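Local coordinates for protein cellulase (PDB 5HOS) that probably hydrolyses internal beta-1,4-glucosidic bonds of cellulose, as an endo-beta-1,4-glucanase of glycosyl hydrolase family 5, at residues 110-115 / 150-155; 134-139 / 172-177; 163-168 / 208-213; 183-188 / 219-224. All coordinates share one frame; numbering follows the deposited sequence.

Contact 1 of 4, residues 110-115 / 150-155; sequences VIVDVH and NAVIFG
Ile-111 and Ile-153 share one side-chain shape: each carries CG1 beside its own backbone N (chi1 -59° and -61°), which lays CG1 of Ile-111 across the side of Ile-153 on the neighbouring parallel strand. CG1 of Ile-111 lies 3.9 Å from CB of Ile-153 and also touches its CG2 and CD1, a snug fit well suited to beta-branched residues on adjacent strands. CG2 of Ile-111 turns the other way and comes within 4.0 Å of the N of Gly-155, where the lack of a side chain lets the methyl group settle directly on the backbone. On the opposite face, which packs against helix 90-105, CG2 of Val-112 meets CG1 of Val-152 at 3.9 Å. Between the two layers runs a regular parallel pairing: Val-110 and Val-112 bond to Ala-151, Ile-153 and Gly-155, as in the link of Ile-153 N to Val-110 O at 2.8 Å. The pairing weakens at its C-terminal end, where Val-114 N makes only a weak hydrogen bond to Gly-155 O, 3.3 Å away. These strands belong to the eight-stranded (beta/alpha)8 barrel of the family. Polar groups gather at the same end. His-115 ND1 donates to Asp-113 OD2 at 2.7 Å, nearly in the imidazole plane and on the syn side of the carboxylate, while a water 2.6 Å from Asp-113 OD1 also makes a weak contact with Gly-155 O. An apolar stem thus gives way to a hydrogen-bonded end, consistent with family 5 enzymes, whose active sites lie at the C-terminal ends of the barrel strands.

Contact 2 of 4, residues 134-139 / 172-177; sequences TFNDLW and AQASID
Ser-175 sets the close approach of these two helices, setting its small side chain against the neighbouring rings of Phe-135 and Trp-139. Its OG is 3.6 Å from CE2 of Phe-135 and its CB 3.7 Å from the same carbon. The hydroxyl can sit against rings because it is satisfied within its own helix: with OG between the backbone N and the carbonyl carbon (chi1 68°), it donates to Ala-172 O at 2.8 Å, an oxygen that also accepts from Ile-176 N. Equally tight, the side-chain amide of Asn-136 packs closely on the methyl of Ala-174, although both residues are partly exposed. Asn-136 and Ser-175 come within 4.8 Å, CA to CA. The segments belong to neighbouring outer helices of the (beta/alpha)8 barrel, the first preceding strand 152-155 and the second following it; their axes approach to 8.7 Å at an angle of 34°, a closeness that serine and alanine make possible. The fit is looser at Trp-139, whose CD1 reaches CB of Ser-175 only at 4.2 Å and whose NE1 is spent on Leu-156 O. Asp-137, on the side turned from the other helix, forms salt bridges with Arg-140 and Arg-141.

Contact 3 of 4, residues 163-168 / 208-213; sequences IDPQAW and QSNAVA
Apolar packing centres on Pro-165, which fits well in the first turn of a helix, where its lack of an N-H costs no helical bond. Its CB lies 3.9 Å from CB of Ala-213, and that small methyl also settles 3.3 Å from Pro-165 O. Polar atoms of the other segment border the proline ring: Gln-208 O is 3.6 Å from its CG, and Asn-210 OD1, which accepts from the N of Ala-193, is 3.5 Å from its CB, the two side chains crossing at about a right angle. Asp-164 and Gln-208 run side by side with their flat groups almost perpendicular (88°).

Bridging is left to water. One water accepts from Ser-209 N at 3.0 Å and sits 2.8 Å from Gln-208 OE1 and 3.3 Å from Gln-166 OE1, though it has too few protons for every acceptor around it. The chain of Gln-166, bent about its CB-CG bond (chi2 62°), brings its amide over Ala-213.

Helix capping makes up the third group. Asp-164 OD1 accepts from Gln-166 N at 3.0 Å, and Ser-209 OG, in a longer bond, from Val-212 N, so each helix start has a short oxygen-bearing residue as its N-cap.

The contact joins the N-terminal turn of helix 165-181, which follows strand 152-155, to the short helix 210-213 between strands 188-191 and 224-231; Trp-168 bonds to Pro-191 O, and Ala-211 O to Trp-259 of helix 248-262.

Contact 4 of 4, residues 183-188 / 219-224; sequences GATNLI and DPLNRY. With SO4 (sulfate ion), chain B.
Arg-223 binds the two segments together by donating NH1 to Thr-185 O at 3.0 Å, with the carbonyl oxygen close to the guanidinium plane. Both segments lead into neighbouring parallel strands of the (beta/alpha)8 barrel, at its N-terminal end. An extended chain carries the guanidinium on to a sulfate ion, probably from the crystallisation liquor, which it grips with two nearly straight bonds: NE to O1 at 3.1 Å and NH2 to O3 at 3.0 Å. Lys-28, Tyr-29 and Arg-266 complete this anion site, and Asn-150 OD1 takes a further bond from NH2. The backbone before Arg-223 is held by Asp-219, whose OD1 accepts from Leu-221 N in an Asx turn at 3.0 Å and whose OD2 accepts from Arg-223 N at 2.8 Å; a salt bridge to Arg-180 would favour its negative charge. Strand pairing begins where Ile-188 N donates to Arg-223 O, 3.2 Å away. Leu-187 covers one side of the guanidinium, its N above the plane and its CB near NE, while its CD1 rests against CA of Tyr-224. At the exposed edge of the contact, Leu-221 CD1 lies 3.5 Å from Ala-184 O and 3.9 Å from Thr-185 CG2.

Contact 1 is the most deeply buried of the four, about 8 Å from the chain centre; the other centres lie 17 to 19 Å out. Its strand pairing is carried on toward the next strand by contact 4, where Leu-187 O accepts from Phe-154 N. Contact 2 covers the outside of the same strands, Trp-139 packing on Val-114, Phe-154 and Gly-155. Contacts 2 and 3 share helix 165-181, and Phe-135 touches Trp-168 between them, whereas contacts 3 and 4 stay about 9 Å apart at their nearest atoms. Regular backbone bonds dominate inside, close helix packing the buried face of the outer helices, and water, caps or an anion the partly buried contacts 3 and 4.

Contact 1 of 4, residues 110-115 / 150-155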
loop_
_atom_site.group_PDB
_atom_site.type_symbol
_atom_site.label_atom_id
_atom_site.label_comp_id
_atom_site.label_asym_id
_atom_site.label_seq_id
_atom_site.Cartn_x
_atom_site.Cartn_y
_atom_site.Cartn_z
ATOM N N VAL A 110 -6.515 1.391 -8.893
ATOM C CA VAL A 110 -6.579 1.905 -7.517
ATOM C C VAL A 110 -6.412 0.741 -6.557
ATOM O O VAL A 110 -7.169 -0.229 -6.625
ATOM C CB VAL A 110 -7.903 2.636 -7.207
ATOM C CG1 VAL A 110 -7.994 3.034 -5.743
ATOM C CG2 VAL A 110 -8.036 3.874 -8.063
ATOM N N ILE A 111 -5.433 0.855 -5.660
ATOM C CA ILE A 111 -5.326 -0.033 -4.514
ATOM C C ILE A 111 -6.131 0.605 -3.403
ATOM O O ILE A 111 -5.797 1.708 -2.957
ATOM C CB ILE A 111 -3.866 -0.205 -4.036
ATOM C CG1 ILE A 111 -2.981 -0.767 -5.151
ATOM C CG2 ILE A 111 -3.793 -1.098 -2.791
ATOM C CD1 ILE A 111 -1.498 -0.504 -4.936
ATOM N N VAL A 112 -7.183 -0.067 -2.959
ATOM C CA VAL A 112 -7.913 0.367 -1.776
ATOM C C VAL A 112 -7.126 -0.150 -0.580
ATOM O O VAL A 112 -7.076 -1.354 -0.350
ATOM C CB VAL A 112 -9.359 -0.160 -1.746
ATOM C CG1 VAL A 112 -10.060 0.285 -0.465
ATOM C CG2 VAL A 112 -10.124 0.320 -2.971
ATOM N N ASP A 113 -6.513 0.770 0.165
ATOM C CA ASP A 113 -5.621 0.441 1.291
ATOM C C ASP A 113 -6.358 0.749 2.581
ATOM O O ASP A 113 -6.544 1.914 2.930
ATOM C CB ASP A 113 -4.299 1.243 1.162
ATOM C CG ASP A 113 -3.618 1.561 2.509
ATOM O OD1 ASP A 113 -3.692 0.761 3.467
ATOM O OD2 ASP A 113 -2.990 2.643 2.589
ATOM N N VAL A 114 -6.757 -0.300 3.293
ATOM C CA VAL A 114 -7.372 -0.146 4.609
ATOM C C VAL A 114 -6.204 0.192 5.541
ATOM O O VAL A 114 -5.420 -0.684 5.909
ATOM C CB VAL A 114 -8.112 -1.425 5.049
ATOM C CG1 VAL A 114 -8.707 -1.258 6.442
ATOM C CG2 VAL A 114 -9.203 -1.770 4.038
ATOM N N HIS A 115 -6.102 1.475 5.895
ATOM C CA HIS A 115 -4.875 2.050 6.437
ATOM C C HIS A 115 -4.909 2.064 7.953
ATOM O O HIS A 115 -4.877 3.120 8.579
ATOM C CB HIS A 115 -4.651 3.453 5.856
ATOM C CG HIS A 115 -3.234 3.936 5.943
ATOM N ND1 HIS A 115 -2.301 3.692 4.959
ATOM C CD2 HIS A 115 -2.600 4.686 6.876
ATOM C CE1 HIS A 115 -1.154 4.257 5.285
ATOM N NE2 HIS A 115 -1.308 4.864 6.446
ATOM N N ASN A 150 -11.484 -5.099 -12.550
ATOM C CA ASN A 150 -10.040 -5.221 -12.755
ATOM C C ASN A 150 -9.241 -3.948 -12.449
ATOM O O ASN A 150 -8.035 -4.022 -12.269
ATOM C CB ASN A 150 -9.737 -5.722 -14.166
ATOM C CG ASN A 150 -8.340 -6.312 -14.288
ATOM O OD1 ASN A 150 -7.969 -7.233 -13.544
ATOM N ND2 ASN A 150 -7.551 -5.779 -15.219
ATOM N N ALA A 151 -9.901 -2.796 -12.354
ATOM C CA ALA A 151 -9.206 -1.576 -11.918
ATOM C C ALA A 151 -8.910 -1.530 -10.426
ATOM O O ALA A 151 -8.104 -0.705 -10.009
ATOM C CB ALA A 151 -9.997 -0.342 -12.297
ATOM N N VAL A 152 -9.573 -2.373 -9.627
ATOM C CA VAL A 152 -9.530 -2.260 -8.171
ATOM C C VAL A 152 -8.715 -3.394 -7.572
ATOM O O VAL A 152 -8.984 -4.572 -7.829
ATOM C CB VAL A 152 -10.946 -2.253 -7.568
ATOM C CG1 VAL A 152 -10.904 -1.976 -6.072
ATOM C CG2 VAL A 152 -11.798 -1.194 -8.261
ATOM N N ILE A 153 -7.722 -3.010 -6.774
ATOM C CA ILE A 153 -6.827 -3.933 -6.091
ATOM C C ILE A 153 -7.106 -3.826 -4.589
ATOM O O ILE A 153 -7.309 -2.730 -4.054
ATOM C CB ILE A 153 -5.354 -3.599 -6.412
ATOM C CG1 ILE A 153 -5.083 -3.727 -7.920
ATOM C CG2 ILE A 153 -4.391 -4.481 -5.617
ATOM C CD1 ILE A 153 -3.835 -2.999 -8.382
ATOM N N PHE A 154 -7.121 -4.970 -3.918
ATOM C CA PHE A 154 -7.469 -5.040 -2.505
ATOM C C PHE A 154 -6.224 -5.044 -1.619
ATOM O O PHE A 154 -5.526 -6.041 -1.533
ATOM C CB PHE A 154 -8.333 -6.284 -2.246
ATOM C CG PHE A 154 -9.666 -6.297 -2.976
ATOM C CD1 PHE A 154 -10.280 -5.133 -3.425
ATOM C CD2 PHE A 154 -10.332 -7.503 -3.169
ATOM C CE1 PHE A 154 -11.515 -5.168 -4.051
ATOM C CE2 PHE A 154 -11.560 -7.547 -3.805
ATOM C CZ PHE A 154 -12.151 -6.383 -4.254
ATOM N N GLY A 155 -5.949 -3.910 -0.976
ATOM C CA GLY A 155 -4.852 -3.787 -0.002
ATOM C C GLY A 155 -5.358 -4.141 1.384
ATOM O O GLY A 155 -5.863 -3.278 2.099
HETATM O O HOH W 1 -3.379 -1.777 2.774
#

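Contact 2 of 4, residues 134-139 / 172-177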
loop_
_atom_site.group_PDB
_atom_site.type_symbol
_atom_site.label_atom_id
_atom_site.label_comp_id
_atom_site.label_asym_id
_atom_site.label_seq_id
_atom_site.Cartn_x
_atom_site.Cartn_y
_atom_site.Cartn_z
ATOM N N THR A 134 -14.706 -9.914 12.433
ATOM C CA THR A 134 -14.911 -8.494 12.187
ATOM C C THR A 134 -14.137 -7.993 10.954
ATOM O O THR A 134 -14.666 -7.224 10.146
ATOM C CB THR A 134 -14.552 -7.682 13.442
ATOM O OG1 THR A 134 -15.490 -8.014 14.475
ATOM C CG2 THR A 134 -14.603 -6.181 13.183
ATOM N N PHE A 135 -12.899 -8.448 10.818
ATOM C CA PHE A 135 -12.066 -8.123 9.669
ATOM C C PHE A 135 -12.610 -8.783 8.402
ATOM O O PHE A 135 -12.688 -8.137 7.338
ATOM C CB PHE A 135 -10.617 -8.541 9.962
ATOM C CG PHE A 135 -9.612 -8.116 8.917
ATOM C CD1 PHE A 135 -9.592 -6.809 8.409
ATOM C CD2 PHE A 135 -8.647 -9.009 8.482
ATOM C CE1 PHE A 135 -8.650 -6.424 7.475
ATOM C CE2 PHE A 135 -7.700 -8.627 7.542
ATOM C CZ PHE A 135 -7.706 -7.338 7.037
ATOM N N ASN A 136 -13.011 -10.047 8.520
ATOM C CA ASN A 136 -13.635 -10.769 7.408
ATOM C C ASN A 136 -14.840 -10.026 6.832
ATOM O O ASN A 136 -15.014 -9.968 5.616
ATOM C CB ASN A 136 -14.109 -12.161 7.836
ATOM C CG ASN A 136 -12.977 -13.150 8.050
ATOM O OD1 ASN A 136 -11.826 -12.916 7.682
ATOM N ND2 ASN A 136 -13.316 -14.286 8.652
ATOM N N ASP A 137 -15.676 -9.471 7.710
ATOM C CA ASP A 137 -16.893 -8.805 7.259
ATOM C C ASP A 137 -16.593 -7.549 6.446
ATOM O O ASP A 137 -17.258 -7.302 5.450
ATOM C CB ASP A 137 -17.810 -8.460 8.420
ATOM C CG ASP A 137 -19.121 -7.905 7.952
ATOM O OD1 ASP A 137 -19.940 -8.694 7.440
ATOM O OD2 ASP A 137 -19.310 -6.673 8.046
ATOM N N LEU A 138 -15.603 -6.756 6.873
ATOM C CA LEU A 138 -15.159 -5.612 6.056
ATOM C C LEU A 138 -14.824 -6.061 4.640
ATOM O O LEU A 138 -15.335 -5.504 3.665
ATOM C CB LEU A 138 -13.926 -4.926 6.658
ATOM C CG LEU A 138 -13.242 -3.847 5.795
ATOM C CD1 LEU A 138 -14.143 -2.646 5.589
ATOM C CD2 LEU A 138 -11.911 -3.421 6.392
ATOM N N TRP A 139 -13.947 -7.057 4.538
ATOM C CA TRP A 139 -13.458 -7.501 3.228
ATOM C C TRP A 139 -14.506 -8.222 2.387
ATOM O O TRP A 139 -14.453 -8.131 1.166
ATOM C CB TRP A 139 -12.131 -8.272 3.326
ATOM C CG TRP A 139 -10.995 -7.292 3.332
ATOM C CD1 TRP A 139 -10.137 -7.028 4.352
ATOM C CD2 TRP A 139 -10.673 -6.373 2.282
ATOM N NE1 TRP A 139 -9.279 -6.022 3.997
ATOM C CE2 TRP A 139 -9.589 -5.592 2.732
ATOM C CE3 TRP A 139 -11.195 -6.135 1.004
ATOM C CZ2 TRP A 139 -8.992 -4.603 1.934
ATOM C CZ3 TRP A 139 -10.608 -5.143 0.207
ATOM C CH2 TRP A 139 -9.519 -4.387 0.681
ATOM N N ALA A 172 -4.998 -12.753 7.982
ATOM C CA ALA A 172 -4.881 -12.435 6.557
ATOM C C ALA A 172 -5.479 -13.556 5.719
ATOM O O ALA A 172 -6.235 -13.308 4.786
ATOM C CB ALA A 172 -3.431 -12.202 6.168
ATOM N N GLN A 173 -5.149 -14.784 6.083
ATOM C CA GLN A 173 -5.677 -15.950 5.354
ATOM C C GLN A 173 -7.197 -16.002 5.403
ATOM O O GLN A 173 -7.847 -16.306 4.399
ATOM C CB GLN A 173 -5.101 -17.243 5.923
ATOM C CG GLN A 173 -5.448 -18.489 5.123
ATOM C CD GLN A 173 -4.860 -18.436 3.738
ATOM O OE1 GLN A 173 -3.661 -18.627 3.565
ATOM N NE2 GLN A 173 -5.694 -18.155 2.739
ATOM N N ALA A 174 -7.766 -15.702 6.566
ATOM C CA ALA A 174 -9.214 -15.713 6.718
ATOM C C ALA A 174 -9.870 -14.667 5.813
ATOM O O ALA A 174 -10.881 -14.952 5.177
ATOM C CB ALA A 174 -9.595 -15.486 8.167
ATOM N N SER A 175 -9.287 -13.468 5.739
ATOM C CA SER A 175 -9.845 -12.421 4.881
ATOM C C SER A 175 -9.681 -12.759 3.389
ATOM O O SER A 175 -10.584 -12.492 2.598
ATOM C CB SER A 175 -9.248 -11.045 5.216
ATOM O OG SER A 175 -7.875 -10.990 4.873
ATOM N N ILE A 176 -8.554 -13.366 3.013
ATOM C CA ILE A 176 -8.346 -13.831 1.625
ATOM C C ILE A 176 -9.427 -14.847 1.250
ATOM O O ILE A 176 -10.074 -14.728 0.202
ATOM C CB ILE A 176 -6.943 -14.450 1.426
ATOM C CG1 ILE A 176 -5.855 -13.370 1.517
ATOM C CG2 ILE A 176 -6.823 -15.203 0.102
ATOM C CD1 ILE A 176 -4.477 -13.917 1.821
ATOM N N ASP A 177 -9.631 -15.832 2.115
ATOM C CA ASP A 177 -10.659 -16.858 1.867
ATOM C C ASP A 177 -12.061 -16.242 1.740
ATOM O O ASP A 177 -12.848 -16.628 0.859
ATOM C CB ASP A 177 -10.638 -17.940 2.960
ATOM C CG ASP A 177 -9.391 -18.824 2.904
ATOM O OD1 ASP A 177 -8.603 -18.754 1.932
ATOM O OD2 ASP A 177 -9.199 -19.615 3.849
#

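Contact 3 of 4, residues 163-168 / 208-213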
loop_
_atom_site.group_PDB
_atom_site.type_symbol
_atom_site.label_atom_id
_atom_site.label_comp_id
_atom_site.label_asym_id
_atom_site.label_seq_id
_atom_site.Cartn_x
_atom_site.Cartn_y
_atom_site.Cartn_z
ATOM N N ILE A 163 0.694 -7.323 16.382
ATOM C CA ILE A 163 0.112 -8.640 16.284
ATOM C C ILE A 163 1.279 -9.428 15.752
ATOM O O ILE A 163 1.970 -8.969 14.842
ATOM C CB ILE A 163 -1.124 -8.693 15.345
ATOM C CG1 ILE A 163 -1.542 -10.145 15.086
ATOM C CG2 ILE A 163 -0.878 -7.976 14.018
ATOM C CD1 ILE A 163 -2.944 -10.289 14.540
ATOM N N ASP A 164 1.547 -10.582 16.334
ATOM C CA ASP A 164 2.718 -11.316 15.919
ATOM C C ASP A 164 2.465 -11.919 14.535
ATOM O O ASP A 164 1.304 -12.158 14.159
ATOM C CB ASP A 164 3.128 -12.370 16.939
ATOM C CG ASP A 164 2.383 -13.653 16.776
ATOM O OD1 ASP A 164 2.817 -14.511 15.971
ATOM O OD2 ASP A 164 1.363 -13.799 17.459
ATOM N N PRO A 165 3.552 -12.148 13.776
ATOM C CA PRO A 165 3.439 -12.585 12.387
ATOM C C PRO A 165 2.563 -13.814 12.138
ATOM O O PRO A 165 1.862 -13.844 11.138
ATOM C CB PRO A 165 4.899 -12.837 11.993
ATOM C CG PRO A 165 5.648 -11.828 12.791
ATOM C CD PRO A 165 4.969 -11.889 14.125
ATOM N N GLN A 166 2.596 -14.807 13.031
ATOM C CA GLN A 166 1.785 -16.019 12.825
ATOM C C GLN A 166 0.280 -15.745 13.015
ATOM O O GLN A 166 -0.550 -16.234 12.242
ATOM C CB GLN A 166 2.261 -17.163 13.738
ATOM C CG GLN A 166 1.900 -18.549 13.216
ATOM C CD GLN A 166 2.544 -18.887 11.861
ATOM O OE1 GLN A 166 3.781 -18.947 11.724
ATOM N NE2 GLN A 166 1.708 -19.112 10.857
ATOM N N ALA A 167 -0.066 -14.956 14.033
ATOM C CA ALA A 167 -1.461 -14.577 14.273
ATOM C C ALA A 167 -1.972 -13.698 13.144
ATOM O O ALA A 167 -3.127 -13.828 12.731
ATOM C CB ALA A 167 -1.610 -13.845 15.596
ATOM N N TRP A 168 -1.116 -12.800 12.656
ATOM C CA TRP A 168 -1.481 -11.966 11.518
ATOM C C TRP A 168 -1.733 -12.821 10.266
ATOM O O TRP A 168 -2.733 -12.624 9.589
ATOM C CB TRP A 168 -0.443 -10.883 11.215
ATOM C CG TRP A 168 -0.768 -10.258 9.908
ATOM C CD1 TRP A 168 -0.067 -10.373 8.754
ATOM C CD2 TRP A 168 -1.964 -9.536 9.582
ATOM N NE1 TRP A 168 -0.718 -9.731 7.739
ATOM C CE2 TRP A 168 -1.891 -9.215 8.215
ATOM C CE3 TRP A 168 -3.087 -9.125 10.317
ATOM C CZ2 TRP A 168 -2.893 -8.490 7.563
ATOM C CZ3 TRP A 168 -4.077 -8.400 9.673
ATOM C CH2 TRP A 168 -3.974 -8.091 8.310
ATOM N N GLN A 208 8.765 -15.679 16.119
ATOM C CA GLN A 208 7.917 -15.730 14.924
ATOM C C GLN A 208 8.278 -14.612 13.949
ATOM O O GLN A 208 8.506 -13.467 14.359
ATOM C CB GLN A 208 6.442 -15.609 15.322
ATOM C CG GLN A 208 6.014 -16.565 16.424
ATOM C CD GLN A 208 6.411 -18.002 16.150
ATOM O OE1 GLN A 208 6.041 -18.567 15.127
ATOM N NE2 GLN A 208 7.174 -18.598 17.058
ATOM N N SER A 209 8.321 -14.950 12.666
ATOM C CA SER A 209 8.729 -14.013 11.617
ATOM C C SER A 209 7.789 -14.057 10.437
ATOM O O SER A 209 7.090 -15.059 10.221
ATOM C CB SER A 209 10.132 -14.346 11.118
ATOM O OG SER A 209 10.155 -15.611 10.462
ATOM N N ASN A 210 7.806 -12.986 9.644
ATOM C CA ASN A 210 7.111 -13.002 8.361
ATOM C C ASN A 210 7.632 -14.086 7.433
ATOM O O ASN A 210 6.842 -14.720 6.739
ATOM C CB ASN A 210 7.164 -11.637 7.685
ATOM C CG ASN A 210 6.334 -10.605 8.418
ATOM O OD1 ASN A 210 5.336 -10.941 9.049
ATOM N ND2 ASN A 210 6.747 -9.348 8.350
ATOM N N ALA A 211 8.945 -14.326 7.456
ATOM C CA ALA A 211 9.554 -15.359 6.610
ATOM C C ALA A 211 8.930 -16.744 6.799
ATOM O O ALA A 211 8.806 -17.512 5.834
ATOM C CB ALA A 211 11.059 -15.418 6.840
ATOM N N VAL A 212 8.548 -17.066 8.033
ATOM C CA VAL A 212 7.886 -18.334 8.336
ATOM C C VAL A 212 6.377 -18.190 8.116
ATOM O O VAL A 212 5.762 -18.960 7.359
ATOM C CB VAL A 212 8.192 -18.798 9.784
ATOM C CG1 VAL A 212 7.403 -20.054 10.141
ATOM C CG2 VAL A 212 9.684 -19.048 9.942
ATOM N N ALA A 213 5.789 -17.204 8.774
ATOM C CA ALA A 213 4.328 -17.064 8.811
ATOM C C ALA A 213 3.701 -16.877 7.426
ATOM O O ALA A 213 2.668 -17.477 7.117
ATOM C CB ALA A 213 3.939 -15.912 9.728
HETATM O O HOH W 2 6.493 -17.377 12.598
#

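Contact 4 of 4, residues 183-188 / 219-224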
loop_
_atom_site.group_PDB
_atom_site.type_symbol
_atom_site.label_atom_id
_atom_site.label_comp_id
_atom_site.label_asym_id
_atom_site.label_seq_id
_atom_site.Cartn_x
_atom_site.Cartn_y
_atom_site.Cartn_z
ATOM N N GLY A 183 -16.595 -14.610 -4.846
ATOM C CA GLY A 183 -16.405 -14.760 -6.291
ATOM C C GLY A 183 -15.513 -13.692 -6.900
ATOM O O GLY A 183 -15.157 -13.770 -8.063
ATOM N N ALA A 184 -15.119 -12.700 -6.105
ATOM C CA ALA A 184 -14.266 -11.626 -6.580
ATOM C C ALA A 184 -12.901 -12.147 -7.009
ATOM O O ALA A 184 -12.245 -12.883 -6.263
ATOM C CB ALA A 184 -14.098 -10.586 -5.488
ATOM N N THR A 185 -12.490 -11.760 -8.215
ATOM C CA THR A 185 -11.235 -12.193 -8.811
ATOM C C THR A 185 -10.117 -11.163 -8.748
ATOM O O THR A 185 -9.069 -11.353 -9.361
ATOM C CB THR A 185 -11.453 -12.542 -10.290
ATOM O OG1 THR A 185 -11.988 -11.392 -10.959
ATOM C CG2 THR A 185 -12.414 -13.699 -10.417
ATOM N N ASN A 186 -10.322 -10.095 -7.983
ATOM C CA ASN A 186 -9.358 -9.018 -7.889
ATOM C C ASN A 186 -8.012 -9.457 -7.338
ATOM O O ASN A 186 -7.912 -10.409 -6.558
ATOM C CB ASN A 186 -9.871 -7.911 -6.971
ATOM C CG ASN A 186 -11.289 -7.483 -7.299
ATOM O OD1 ASN A 186 -12.223 -8.278 -7.170
ATOM N ND2 ASN A 186 -11.461 -6.250 -7.681
ATOM N N LEU A 187 -6.985 -8.720 -7.726
ATOM C CA LEU A 187 -5.685 -8.871 -7.125
ATOM C C LEU A 187 -5.755 -8.446 -5.663
ATOM O O LEU A 187 -6.356 -7.408 -5.341
ATOM C CB LEU A 187 -4.676 -8.008 -7.850
ATOM C CG LEU A 187 -3.295 -7.906 -7.223
ATOM C CD1 LEU A 187 -2.554 -9.236 -7.324
ATOM C CD2 LEU A 187 -2.545 -6.761 -7.865
ATOM N N ILE A 188 -5.128 -9.249 -4.803
ATOM C CA ILE A 188 -5.033 -8.955 -3.383
ATOM C C ILE A 188 -3.570 -8.716 -3.010
ATOM O O ILE A 188 -2.712 -9.491 -3.368
ATOM C CB ILE A 188 -5.602 -10.101 -2.506
ATOM C CG1 ILE A 188 -7.083 -10.329 -2.811
ATOM C CG2 ILE A 188 -5.416 -9.772 -1.024
ATOM C CD1 ILE A 188 -7.634 -11.626 -2.260
ATOM N N ASP A 219 -3.970 -18.590 -1.644
ATOM C CA ASP A 219 -5.078 -17.857 -2.236
ATOM C C ASP A 219 -5.869 -18.861 -3.060
ATOM O O ASP A 219 -5.320 -19.400 -4.017
ATOM C CB ASP A 219 -4.542 -16.740 -3.141
ATOM C CG ASP A 219 -5.643 -15.936 -3.823
ATOM O OD1 ASP A 219 -6.844 -16.288 -3.728
ATOM O OD2 ASP A 219 -5.300 -14.933 -4.491
ATOM N N PRO A 220 -7.156 -19.095 -2.719
ATOM C CA PRO A 220 -7.989 -20.000 -3.549
ATOM C C PRO A 220 -8.042 -19.714 -5.063
ATOM O O PRO A 220 -8.289 -20.645 -5.833
ATOM C CB PRO A 220 -9.384 -19.855 -2.933
ATOM C CG PRO A 220 -9.110 -19.554 -1.495
ATOM C CD PRO A 220 -7.872 -18.680 -1.496
ATOM N N LEU A 221 -7.834 -18.462 -5.484
ATOM C CA LEU A 221 -7.747 -18.113 -6.917
ATOM C C LEU A 221 -6.322 -17.802 -7.406
ATOM O O LEU A 221 -6.125 -17.484 -8.567
ATOM C CB LEU A 221 -8.672 -16.928 -7.243
ATOM C CG LEU A 221 -10.177 -17.071 -6.979
ATOM C CD1 LEU A 221 -10.927 -15.871 -7.534
ATOM C CD2 LEU A 221 -10.760 -18.344 -7.575
ATOM N N ASN A 222 -5.331 -17.907 -6.531
ATOM C CA ASN A 222 -3.938 -17.664 -6.882
ATOM C C ASN A 222 -3.690 -16.345 -7.636
ATOM O O ASN A 222 -3.050 -16.325 -8.674
ATOM C CB ASN A 222 -3.376 -18.856 -7.660
ATOM C CG ASN A 222 -1.857 -18.910 -7.631
ATOM O OD1 ASN A 222 -1.209 -18.293 -6.777
ATOM N ND2 ASN A 222 -1.281 -19.649 -8.560
ATOM N N ARG A 223 -4.202 -15.240 -7.091
ATOM C CA ARG A 223 -3.968 -13.921 -7.667
ATOM C C ARG A 223 -3.706 -12.908 -6.563
ATOM O O ARG A 223 -4.595 -12.145 -6.164
ATOM C CB ARG A 223 -5.134 -13.470 -8.541
ATOM C CG ARG A 223 -4.708 -12.349 -9.477
ATOM C CD ARG A 223 -5.870 -11.533 -9.995
ATOM N NE ARG A 223 -5.400 -10.361 -10.729
ATOM C CZ ARG A 223 -6.197 -9.442 -11.272
ATOM N NH1 ARG A 223 -7.524 -9.547 -11.181
ATOM N NH2 ARG A 223 -5.663 -8.410 -11.915
ATOM N N TYR A 224 -2.470 -12.920 -6.083
ATOM C CA TYR A 224 -2.060 -12.066 -4.970
ATOM C C TYR A 224 -0.583 -11.749 -5.053
ATOM O O TYR A 224 0.155 -12.352 -5.829
ATOM C CB TYR A 224 -2.385 -12.751 -3.638
ATOM C CG TYR A 224 -1.492 -13.928 -3.281
ATOM C CD1 TYR A 224 -1.649 -15.174 -3.896
ATOM C CD2 TYR A 224 -0.495 -13.796 -2.325
ATOM C CE1 TYR A 224 -0.834 -16.251 -3.553
ATOM C CE2 TYR A 224 0.318 -14.857 -1.980
ATOM C CZ TYR A 224 0.152 -16.083 -2.598
ATOM O OH TYR A 224 0.978 -17.117 -2.227
HETATM S S SO4 B . -1.858 -9.297 -11.749
HETATM O O1 SO4 B . -2.326 -10.397 -10.867
HETATM O O2 SO4 B . -1.911 -9.751 -13.158
HETATM O O3 SO4 B . -2.726 -8.120 -11.576
HETATM O O4 SO4 B . -0.456 -8.964 -11.427
HETATM O O HOH W 3 -10.569 -9.093 -11.658
#